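Local atomic coordinates of putative cell adhesion protein (Bacteroides thetaiotaomicron, PDB entry 4DGU), a protein that probably serves as a fimbrillin-like component of bacterial pili, acting in cell adhesion, and binds zinc ions. Residues Ile134-Glu145 with Ile176-Gly184; Phe125-Ile133 with Val185-Lys193. All blocks are in the same frame, centred on the assembly; numbering follows the deposited sequence.

Contact 1: Ile134-Glu145 with Ile176-Gly184. With ZN (zinc ion), chain E.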
loop_
_atom_site.group_PDB
_atom_site.type_symbol
_atom_site.label_atom_id
_atom_site.label_comp_id
_atom_site.label_asym_id
_atom_site.label_seq_id
_atom_site.Cartn_x
_atom_site.Cartn_y
_atom_site.Cartn_z
ATOM N N ILE A 134 -16.628 2.965 -14.773
ATOM C CA ILE A 134 -17.623 2.285 -13.930
ATOM C C ILE A 134 -17.572 0.801 -14.247
ATOM O O ILE A 134 -17.794 0.385 -15.394
ATOM C CB ILE A 134 -19.090 2.825 -14.034
ATOM C CG1 ILE A 134 -19.145 4.369 -14.033
ATOM C CG2 ILE A 134 -19.986 2.222 -12.901
ATOM C CD1 ILE A 134 -20.526 4.941 -14.496
ATOM N N LEU A 135 -17.296 0.003 -13.215
ATOM C CA LEU A 135 -17.199 -1.447 -13.370
ATOM C C LEU A 135 -18.167 -2.165 -12.458
ATOM O O LEU A 135 -18.507 -1.668 -11.374
ATOM C CB LEU A 135 -15.749 -1.937 -13.094
ATOM C CG LEU A 135 -14.615 -1.163 -13.762
ATOM C CD1 LEU A 135 -13.312 -1.384 -13.037
ATOM C CD2 LEU A 135 -14.512 -1.485 -15.232
ATOM N N ASP A 136 -18.591 -3.360 -12.882
ATOM C CA ASP A 136 -19.428 -4.209 -12.044
ATOM C C ASP A 136 -18.492 -4.946 -11.044
ATOM O O ASP A 136 -17.290 -4.676 -11.013
ATOM C CB ASP A 136 -20.291 -5.171 -12.913
ATOM C CG ASP A 136 -19.573 -6.257 -13.707
ATOM O OD1 ASP A 136 -18.392 -6.550 -13.398
ATOM O OD2 ASP A 136 -20.207 -6.853 -14.601
ATOM N N GLU A 137 -19.029 -5.895 -10.275
ATOM C CA GLU A 137 -18.313 -6.695 -9.266
ATOM C C GLU A 137 -17.124 -7.490 -9.843
ATOM O O GLU A 137 -16.166 -7.770 -9.112
ATOM C CB GLU A 137 -19.298 -7.673 -8.644
ATOM C CG GLU A 137 -18.945 -8.099 -7.243
ATOM C CD GLU A 137 -19.990 -8.973 -6.576
ATOM O OE1 GLU A 137 -21.203 -8.662 -6.662
ATOM O OE2 GLU A 137 -19.578 -9.962 -5.930
ATOM N N ASN A 138 -17.195 -7.857 -11.138
ATOM C CA ASN A 138 -16.204 -8.664 -11.827
ATOM C C ASN A 138 -15.252 -7.851 -12.726
ATOM O O ASN A 138 -14.610 -8.449 -13.591
ATOM C CB ASN A 138 -16.925 -9.732 -12.668
ATOM C CG ASN A 138 -17.819 -10.634 -11.856
ATOM O OD1 ASN A 138 -17.367 -11.320 -10.931
ATOM N ND2 ASN A 138 -19.114 -10.610 -12.152
ATOM N N ASP A 139 -15.094 -6.519 -12.501
ATOM C CA ASP A 139 -14.213 -5.630 -13.285
ATOM C C ASP A 139 -14.683 -5.449 -14.735
ATOM O O ASP A 139 -13.938 -4.900 -15.558
ATOM C CB ASP A 139 -12.726 -6.093 -13.290
ATOM C CG ASP A 139 -11.910 -5.725 -12.064
ATOM O OD1 ASP A 139 -12.327 -4.796 -11.328
ATOM O OD2 ASP A 139 -10.834 -6.354 -11.852
ATOM N N ARG A 140 -15.904 -5.891 -15.053
ATOM C CA ARG A 140 -16.421 -5.722 -16.404
ATOM C C ARG A 140 -17.140 -4.366 -16.482
ATOM O O ARG A 140 -17.655 -3.900 -15.463
ATOM C CB ARG A 140 -17.332 -6.900 -16.809
ATOM C CG ARG A 140 -16.540 -8.135 -17.235
ATOM C CD ARG A 140 -17.275 -9.410 -16.894
ATOM N N PRO A 141 -17.133 -3.680 -17.641
ATOM C CA PRO A 141 -17.811 -2.381 -17.728
ATOM C C PRO A 141 -19.308 -2.473 -17.399
ATOM O O PRO A 141 -20.045 -3.267 -18.001
ATOM C CB PRO A 141 -17.585 -1.953 -19.185
ATOM C CG PRO A 141 -16.408 -2.737 -19.634
ATOM C CD PRO A 141 -16.544 -4.053 -18.940
ATOM N N TYR A 142 -19.737 -1.672 -16.406
ATOM C CA TYR A 142 -21.122 -1.584 -15.983
ATOM C C TYR A 142 -21.978 -1.102 -17.153
ATOM O O TYR A 142 -21.584 -0.164 -17.856
ATOM C CB TYR A 142 -21.269 -0.665 -14.773
ATOM C CG TYR A 142 -22.705 -0.485 -14.343
ATOM C CD1 TYR A 142 -23.425 -1.541 -13.787
ATOM C CD2 TYR A 142 -23.353 0.736 -14.505
ATOM C CE1 TYR A 142 -24.749 -1.381 -13.385
ATOM C CE2 TYR A 142 -24.685 0.904 -14.120
ATOM C CZ TYR A 142 -25.369 -0.151 -13.539
ATOM O OH TYR A 142 -26.680 -0.007 -13.165
ATOM N N GLU A 143 -23.121 -1.777 -17.378
ATOM C CA GLU A 143 -24.024 -1.488 -18.494
ATOM C C GLU A 143 -25.495 -1.191 -18.056
ATOM O O GLU A 143 -26.342 -0.967 -18.930
ATOM C CB GLU A 143 -24.012 -2.657 -19.506
ATOM C CG GLU A 143 -22.691 -2.880 -20.238
ATOM C CD GLU A 143 -22.589 -4.126 -21.110
ATOM O OE1 GLU A 143 -23.117 -5.194 -20.717
ATOM O OE2 GLU A 143 -21.935 -4.040 -22.176
ATOM N N GLY A 144 -25.766 -1.150 -16.746
ATOM C CA GLY A 144 -27.097 -0.892 -16.199
ATOM C C GLY A 144 -27.650 0.519 -16.360
ATOM O O GLY A 144 -27.100 1.339 -17.109
ATOM N N GLU A 145 -28.769 0.812 -15.658
ATOM C CA GLU A 145 -29.440 2.117 -15.763
ATOM C C GLU A 145 -29.259 2.998 -14.500
ATOM O O GLU A 145 -29.840 4.087 -14.406
ATOM C CB GLU A 145 -30.934 1.935 -16.095
ATOM C CG GLU A 145 -31.193 1.359 -17.487
ATOM C CD GLU A 145 -30.742 2.194 -18.677
ATOM O OE1 GLU A 145 -31.507 3.091 -19.101
ATOM O OE2 GLU A 145 -29.644 1.916 -19.214
ATOM N N ILE A 176 -20.442 15.611 -10.365
ATOM C CA ILE A 176 -20.094 15.258 -11.742
ATOM C C ILE A 176 -20.700 13.886 -12.040
ATOM O O ILE A 176 -20.377 12.929 -11.341
ATOM C CB ILE A 176 -18.526 15.256 -11.915
ATOM C CG1 ILE A 176 -17.877 16.607 -11.460
ATOM C CG2 ILE A 176 -18.115 14.902 -13.355
ATOM C CD1 ILE A 176 -16.606 16.462 -10.558
ATOM N N GLU A 177 -21.575 13.787 -13.055
ATOM C CA GLU A 177 -22.126 12.493 -13.453
ATOM C C GLU A 177 -21.066 11.724 -14.290
ATOM O O GLU A 177 -20.381 12.322 -15.134
ATOM C CB GLU A 177 -23.438 12.646 -14.223
ATOM C CG GLU A 177 -24.280 11.379 -14.197
ATOM C CD GLU A 177 -25.526 11.344 -15.065
ATOM O OE1 GLU A 177 -26.046 12.425 -15.434
ATOM O OE2 GLU A 177 -26.005 10.221 -15.344
ATOM N N VAL A 178 -20.921 10.413 -14.017
ATOM C CA VAL A 178 -19.931 9.556 -14.667
ATOM C C VAL A 178 -20.601 8.793 -15.811
ATOM O O VAL A 178 -21.641 8.165 -15.636
ATOM C CB VAL A 178 -19.210 8.619 -13.648
ATOM C CG1 VAL A 178 -18.107 7.789 -14.314
ATOM C CG2 VAL A 178 -18.611 9.421 -12.511
ATOM N N LYS A 179 -20.007 8.885 -16.990
ATOM C CA LYS A 179 -20.475 8.199 -18.190
ATOM C C LYS A 179 -20.034 6.732 -18.190
ATOM O O LYS A 179 -18.944 6.401 -17.700
ATOM C CB LYS A 179 -19.915 8.894 -19.455
ATOM C CG LYS A 179 -20.220 10.382 -19.528
ATOM C CD LYS A 179 -20.793 10.758 -20.889
ATOM C CE LYS A 179 -21.265 12.192 -20.919
ATOM N NZ LYS A 179 -22.218 12.444 -22.041
ATOM N N LYS A 180 -20.874 5.855 -18.753
ATOM C CA LYS A 180 -20.546 4.446 -18.922
ATOM C C LYS A 180 -19.641 4.310 -20.168
ATOM O O LYS A 180 -19.631 5.212 -21.018
ATOM C CB LYS A 180 -21.820 3.602 -19.072
ATOM C CG LYS A 180 -22.695 3.469 -17.826
ATOM C CD LYS A 180 -23.892 2.567 -18.112
ATOM C CE LYS A 180 -24.853 3.129 -19.160
ATOM N NZ LYS A 180 -25.930 2.160 -19.528
ATOM N N VAL A 181 -18.926 3.175 -20.300
ATOM C CA VAL A 181 -18.053 2.878 -21.458
ATOM C C VAL A 181 -18.840 2.967 -22.794
ATOM O O VAL A 181 -18.320 3.520 -23.769
ATOM C CB VAL A 181 -17.405 1.482 -21.257
ATOM C CG1 VAL A 181 -16.777 0.956 -22.548
ATOM C CG2 VAL A 181 -16.384 1.517 -20.114
ATOM N N SER A 182 -20.100 2.454 -22.802
ATOM C CA SER A 182 -20.975 2.436 -23.968
ATOM C C SER A 182 -21.362 3.840 -24.446
ATOM O O SER A 182 -21.735 3.974 -25.619
ATOM C CB SER A 182 -22.238 1.631 -23.688
ATOM O OG SER A 182 -23.000 2.218 -22.649
ATOM N N GLU A 183 -21.269 4.879 -23.557
ATOM C CA GLU A 183 -21.621 6.268 -23.881
ATOM C C GLU A 183 -20.568 6.896 -24.828
ATOM O O GLU A 183 -20.830 7.949 -25.426
ATOM C CB GLU A 183 -21.858 7.120 -22.625
ATOM C CG GLU A 183 -23.137 6.763 -21.871
ATOM C CD GLU A 183 -23.464 7.604 -20.638
ATOM O OE1 GLU A 183 -23.618 8.839 -20.780
ATOM O OE2 GLU A 183 -23.600 7.026 -19.534
ATOM N N GLY A 184 -19.421 6.227 -24.988
ATOM C CA GLY A 184 -18.378 6.603 -25.938
ATOM C C GLY A 184 -17.587 7.863 -25.679
ATOM O O GLY A 184 -16.818 8.310 -26.543
HETATM ZN ZN ZN E . -20.424 -10.484 -4.177
HETATM O O HOH W 1 -17.536 4.020 -17.185
HETATM O O HOH W 2 -19.289 1.509 -18.020
HETATM O O HOH W 3 -20.928 0.115 -21.046
HETATM O O HOH W 4 -28.001 2.840 -21.258
HETATM O O HOH W 5 -21.591 -9.116 -3.166
#
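Lys180 reaches across to the loop 142-145 and is gripped there by two consecutive carbonyls. Its NZ donates to Gly144 O at 2.8 Å, the donor tilted 19° from the carbonyl plane, and more weakly to Glu143 O at 3.2 Å. A bend at chi3 (-64°) turns the ammonium end toward these carbonyls, while CD passes obliquely by the Tyr142 ring. Glu145 OE2 supplies a long salt bridge, 3.7 Å from Lys180 NZ, and one water bridges the same two atoms. Replacing Lys180 with an alanine would probably leave the Glu143 and Gly144 carbonyls without their shared donor and Glu145 without its counter-charge. Apolar packing flanks this polar cluster: Ile134 CG1 lies 3.6 Å from Val178 CG1, and Pro141 CB meets Val181 CG2. Waters join the two backbones, one linking Ile134 N to Lys179 O, another joining the carbonyls of Ile134 and Tyr142 to Val181 N. Further out, Gly144 N sits 3.3 Å above the Tyr142 ring plane, over its centre, while Tyr142 OH bonds to Ala146 N, contacts that probably help fix the loop bearing the two carbonyls. Within 176-184, the Lys180 N-H points almost straight (173°) at Glu183 OE2, above the carboxylate plane. At the far tip, Asp136 OD1 accepts Asn138 N in an Asx turn and Arg140 N from the opposite face. The type I beta turn Asp136-Asp139 carries Glu137, whose OE2 binds zinc at 2.0 Å alongside a water and Glu199 of the fourth subunit. The chemistry implies a hydrated surface junction, fastened chiefly by one lysine, while the turn, well away from 176-184, joins a zinc link between subunits.

Contact 2: Phe125-Ile133 with Val185-Lys193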
loop_
_atom_site.group_PDB
_atom_site.type_symbol
_atom_site.label_atom_id
_atom_site.label_comp_id
_atom_site.label_asym_id
_atom_site.label_seq_id
_atom_site.Cartn_x
_atom_site.Cartn_y
_atom_site.Cartn_z
ATOM N N PHE A 125 2.137 11.479 -26.094
ATOM C CA PHE A 125 1.128 12.108 -25.272
ATOM C C PHE A 125 0.928 11.464 -23.885
ATOM O O PHE A 125 0.798 10.241 -23.737
ATOM C CB PHE A 125 -0.214 12.126 -26.002
ATOM C CG PHE A 125 -0.307 13.224 -27.034
ATOM C CD1 PHE A 125 0.117 13.009 -28.344
ATOM C CD2 PHE A 125 -0.817 14.480 -26.696
ATOM C CE1 PHE A 125 0.023 14.032 -29.295
ATOM C CE2 PHE A 125 -0.898 15.498 -27.647
ATOM C CZ PHE A 125 -0.480 15.268 -28.938
ATOM N N LYS A 126 0.941 12.324 -22.867
ATOM C CA LYS A 126 0.558 12.062 -21.498
ATOM C C LYS A 126 -0.918 12.498 -21.347
ATOM O O LYS A 126 -1.279 13.523 -21.930
ATOM C CB LYS A 126 1.437 12.884 -20.526
ATOM C CG LYS A 126 2.911 12.548 -20.493
ATOM C CD LYS A 126 3.661 13.484 -19.558
ATOM C CE LYS A 126 5.146 13.182 -19.460
ATOM N NZ LYS A 126 5.845 14.274 -18.720
ATOM N N ARG A 127 -1.762 11.765 -20.575
ATOM C CA ARG A 127 -3.122 12.221 -20.245
ATOM C C ARG A 127 -2.967 12.986 -18.922
ATOM O O ARG A 127 -2.477 12.399 -17.947
ATOM C CB ARG A 127 -4.140 11.069 -20.161
ATOM C CG ARG A 127 -5.586 11.523 -19.894
ATOM C CD ARG A 127 -6.604 10.426 -20.136
ATOM N NE ARG A 127 -6.853 10.202 -21.564
ATOM C CZ ARG A 127 -6.398 9.167 -22.278
ATOM N NH1 ARG A 127 -5.697 8.210 -21.700
ATOM N NH2 ARG A 127 -6.673 9.074 -23.573
HETATM N N MSE A 128 -3.277 14.308 -18.922
HETATM C CA MSE A 128 -3.084 15.218 -17.772
HETATM C C MSE A 128 -4.283 15.218 -16.829
HETATM O O MSE A 128 -4.145 15.599 -15.659
HETATM C CB MSE A 128 -2.757 16.651 -18.229
HETATM C CG MSE A 128 -1.712 16.734 -19.358
HETATM SE SE MSE A 128 -0.103 15.683 -19.027
HETATM C CE MSE A 128 0.649 16.625 -17.431
ATOM N N THR A 129 -5.454 14.790 -17.347
ATOM C CA THR A 129 -6.693 14.593 -16.595
ATOM C C THR A 129 -6.771 13.099 -16.184
ATOM O O THR A 129 -5.925 12.296 -16.609
ATOM C CB THR A 129 -7.898 15.049 -17.401
ATOM O OG1 THR A 129 -7.796 14.455 -18.694
ATOM C CG2 THR A 129 -7.994 16.582 -17.516
ATOM N N VAL A 130 -7.779 12.731 -15.357
ATOM C CA VAL A 130 -7.917 11.382 -14.808
ATOM C C VAL A 130 -9.234 10.736 -15.302
ATOM O O VAL A 130 -10.295 11.161 -14.853
ATOM C CB VAL A 130 -7.812 11.398 -13.234
ATOM C CG1 VAL A 130 -7.950 10.000 -12.625
ATOM C CG2 VAL A 130 -6.507 12.063 -12.763
ATOM N N PRO A 131 -9.210 9.731 -16.219
ATOM C CA PRO A 131 -10.473 9.086 -16.633
ATOM C C PRO A 131 -11.108 8.289 -15.503
ATOM O O PRO A 131 -10.421 7.773 -14.600
ATOM C CB PRO A 131 -10.061 8.147 -17.777
ATOM C CG PRO A 131 -8.658 8.418 -18.074
ATOM C CD PRO A 131 -8.054 9.109 -16.894
ATOM N N VAL A 132 -12.432 8.203 -15.551
ATOM C CA VAL A 132 -13.231 7.481 -14.565
ATOM C C VAL A 132 -13.982 6.356 -15.283
ATOM O O VAL A 132 -14.704 6.618 -16.251
ATOM C CB VAL A 132 -14.208 8.416 -13.777
ATOM C CG1 VAL A 132 -14.874 7.656 -12.628
ATOM C CG2 VAL A 132 -13.492 9.660 -13.253
ATOM N N ILE A 133 -13.804 5.111 -14.809
ATOM C CA ILE A 133 -14.505 3.962 -15.388
ATOM C C ILE A 133 -15.418 3.333 -14.351
ATOM O O ILE A 133 -15.030 3.186 -13.195
ATOM C CB ILE A 133 -13.563 2.910 -16.041
ATOM C CG1 ILE A 133 -12.564 2.295 -15.035
ATOM C CG2 ILE A 133 -12.834 3.521 -17.251
ATOM C CD1 ILE A 133 -11.837 1.093 -15.563
ATOM N N VAL A 185 -17.797 8.453 -24.500
ATOM C CA VAL A 185 -17.095 9.626 -23.974
ATOM C C VAL A 185 -16.754 9.275 -22.533
ATOM O O VAL A 185 -17.608 8.732 -21.816
ATOM C CB VAL A 185 -17.871 10.959 -24.088
ATOM C CG1 VAL A 185 -17.005 12.142 -23.622
ATOM C CG2 VAL A 185 -18.389 11.188 -25.512
ATOM N N THR A 186 -15.486 9.475 -22.148
ATOM C CA THR A 186 -15.015 9.131 -20.823
ATOM C C THR A 186 -15.007 10.378 -19.949
ATOM O O THR A 186 -14.412 11.403 -20.324
ATOM C CB THR A 186 -13.625 8.452 -20.901
ATOM O OG1 THR A 186 -13.645 7.422 -21.886
ATOM C CG2 THR A 186 -13.222 7.820 -19.591
ATOM N N THR A 187 -15.671 10.286 -18.781
ATOM C CA THR A 187 -15.640 11.348 -17.782
ATOM C C THR A 187 -14.205 11.452 -17.256
ATOM O O THR A 187 -13.662 10.473 -16.748
ATOM C CB THR A 187 -16.625 11.089 -16.639
ATOM O OG1 THR A 187 -17.966 11.058 -17.143
ATOM C CG2 THR A 187 -16.513 12.146 -15.540
ATOM N N ASN A 188 -13.588 12.618 -17.437
ATOM C CA ASN A 188 -12.253 12.886 -16.919
ATOM C C ASN A 188 -12.358 13.863 -15.764
ATOM O O ASN A 188 -13.155 14.795 -15.816
ATOM C CB ASN A 188 -11.311 13.410 -17.996
ATOM C CG ASN A 188 -10.567 12.349 -18.752
ATOM O OD1 ASN A 188 -9.345 12.341 -18.745
ATOM N ND2 ASN A 188 -11.262 11.482 -19.507
ATOM N N VAL A 189 -11.604 13.612 -14.686
ATOM C CA VAL A 189 -11.616 14.512 -13.527
ATOM C C VAL A 189 -10.244 15.167 -13.435
ATOM O O VAL A 189 -9.277 14.697 -14.043
ATOM C CB VAL A 189 -12.068 13.845 -12.194
ATOM C CG1 VAL A 189 -13.541 13.431 -12.244
ATOM C CG2 VAL A 189 -11.173 12.669 -11.805
ATOM N N LEU A 190 -10.162 16.276 -12.714
ATOM C CA LEU A 190 -8.882 16.948 -12.598
ATOM C C LEU A 190 -8.050 16.292 -11.497
ATOM O O LEU A 190 -8.649 15.801 -10.535
ATOM C CB LEU A 190 -9.056 18.452 -12.351
ATOM C CG LEU A 190 -9.857 19.255 -13.390
ATOM C CD1 LEU A 190 -10.047 20.678 -12.932
ATOM C CD2 LEU A 190 -9.180 19.247 -14.776
ATOM N N PRO A 191 -6.691 16.200 -11.652
ATOM C CA PRO A 191 -5.862 15.577 -10.589
ATOM C C PRO A 191 -6.008 16.276 -9.240
ATOM O O PRO A 191 -5.911 17.493 -9.136
ATOM C CB PRO A 191 -4.431 15.725 -11.114
ATOM C CG PRO A 191 -4.562 16.018 -12.557
ATOM C CD PRO A 191 -5.854 16.712 -12.762
ATOM N N GLN A 192 -6.283 15.484 -8.208
ATOM C CA GLN A 192 -6.497 15.917 -6.835
ATOM C C GLN A 192 -6.373 14.738 -5.895
ATOM O O GLN A 192 -6.481 13.585 -6.325
ATOM C CB GLN A 192 -7.886 16.570 -6.678
ATOM C CG GLN A 192 -9.052 15.680 -7.116
ATOM C CD GLN A 192 -10.312 16.459 -7.361
ATOM O OE1 GLN A 192 -11.069 16.756 -6.454
ATOM N NE2 GLN A 192 -10.564 16.812 -8.596
ATOM N N LYS A 193 -6.206 15.027 -4.605
ATOM C CA LYS A 193 -6.141 14.014 -3.586
ATOM C C LYS A 193 -7.546 13.649 -3.113
ATOM O O LYS A 193 -8.347 14.519 -2.764
ATOM C CB LYS A 193 -5.258 14.484 -2.408
ATOM C CG LYS A 193 -5.265 13.546 -1.197
ATOM C CD LYS A 193 -3.903 12.960 -0.926
ATOM C CE LYS A 193 -3.932 11.972 0.214
ATOM N NZ LYS A 193 -3.975 12.628 1.563
HETATM O O HOH W 6 -16.513 7.651 -17.886
#
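Thr129 and Asn188 meet at the heart of the buried side, where Thr129 OG1 donates to Asn188 OD1 at 2.6 Å, tilted 27° from the carbonyl plane. With OG1 placed between the backbone N and the carbonyl carbon (chi1 50°), the hydroxyl can serve Asn188 while also bonding to the backbone N of His107, a zinc-binding residue. The amide of Asn188 is held at its other end too, since ND2 donates to Thr186 O, a partner lying in the amide plane. Pro131 runs side by side with this asparagine, and Arg127, whose NE is salt-bridged to Glu106, brings its CD against OD1.

Beneath these side chains the backbones pair as antiparallel strands: Val130 with Val189 is a hydrogen-bonded pair, the Val130 N to Val189 O and Val189 N to Val130 O bonds both 2.8 Å, and Pro131 with Asn188 the adjoining non-hydrogen-bonded pair. Short strand 188-189 is thereby added to strand 120-135 in the mixed sheet of this fimbrillin-like domain, a family of the transthyretin clan. On the face opposite Asn188, Val130 CB rests 3.9 Å from Val189 CG2, and the side chains of Val132 and Val189 cross at about a right angle, CG2 of the first 3.9 Å from CG1 of the second; Leu150 and Leu152 of strand 147-159 pack onto Val132 and Val189 respectively. Close packing continues to Pro191, with CG 3.2 Å from Met128 O.

Toward the other end the pairing slackens. Val132 N still bonds to Thr187 O at 2.8 Å, but the return link from Thr187 N to Val132 O runs through a water. At this partly exposed edge Thr186 adds its CG2 at 3.7 Å from Pro131 CB.

Contacts 1 and 2 follow one another along strand 120-135, their centres about 15 Å apart, and contact 1 is nested within the chain loop that contact 2 closes. They touch directly where Thr187 OG1 lies 3.0 Å from Lys179 N, a probable hydrogen bond, and Lys179 CB packs 3.3 Å from Val185 O. Thus the chain leaving strand 173-177 is tied to the approach to strand 188-189. Their relations to zinc differ: 134-145 carries the ligand Glu137 itself, whereas in contact 2 the side chain of Thr129 is about 6 Å from a bound zinc and that of Leu190 about 5 Å from the side chain of zinc-binding Glu155.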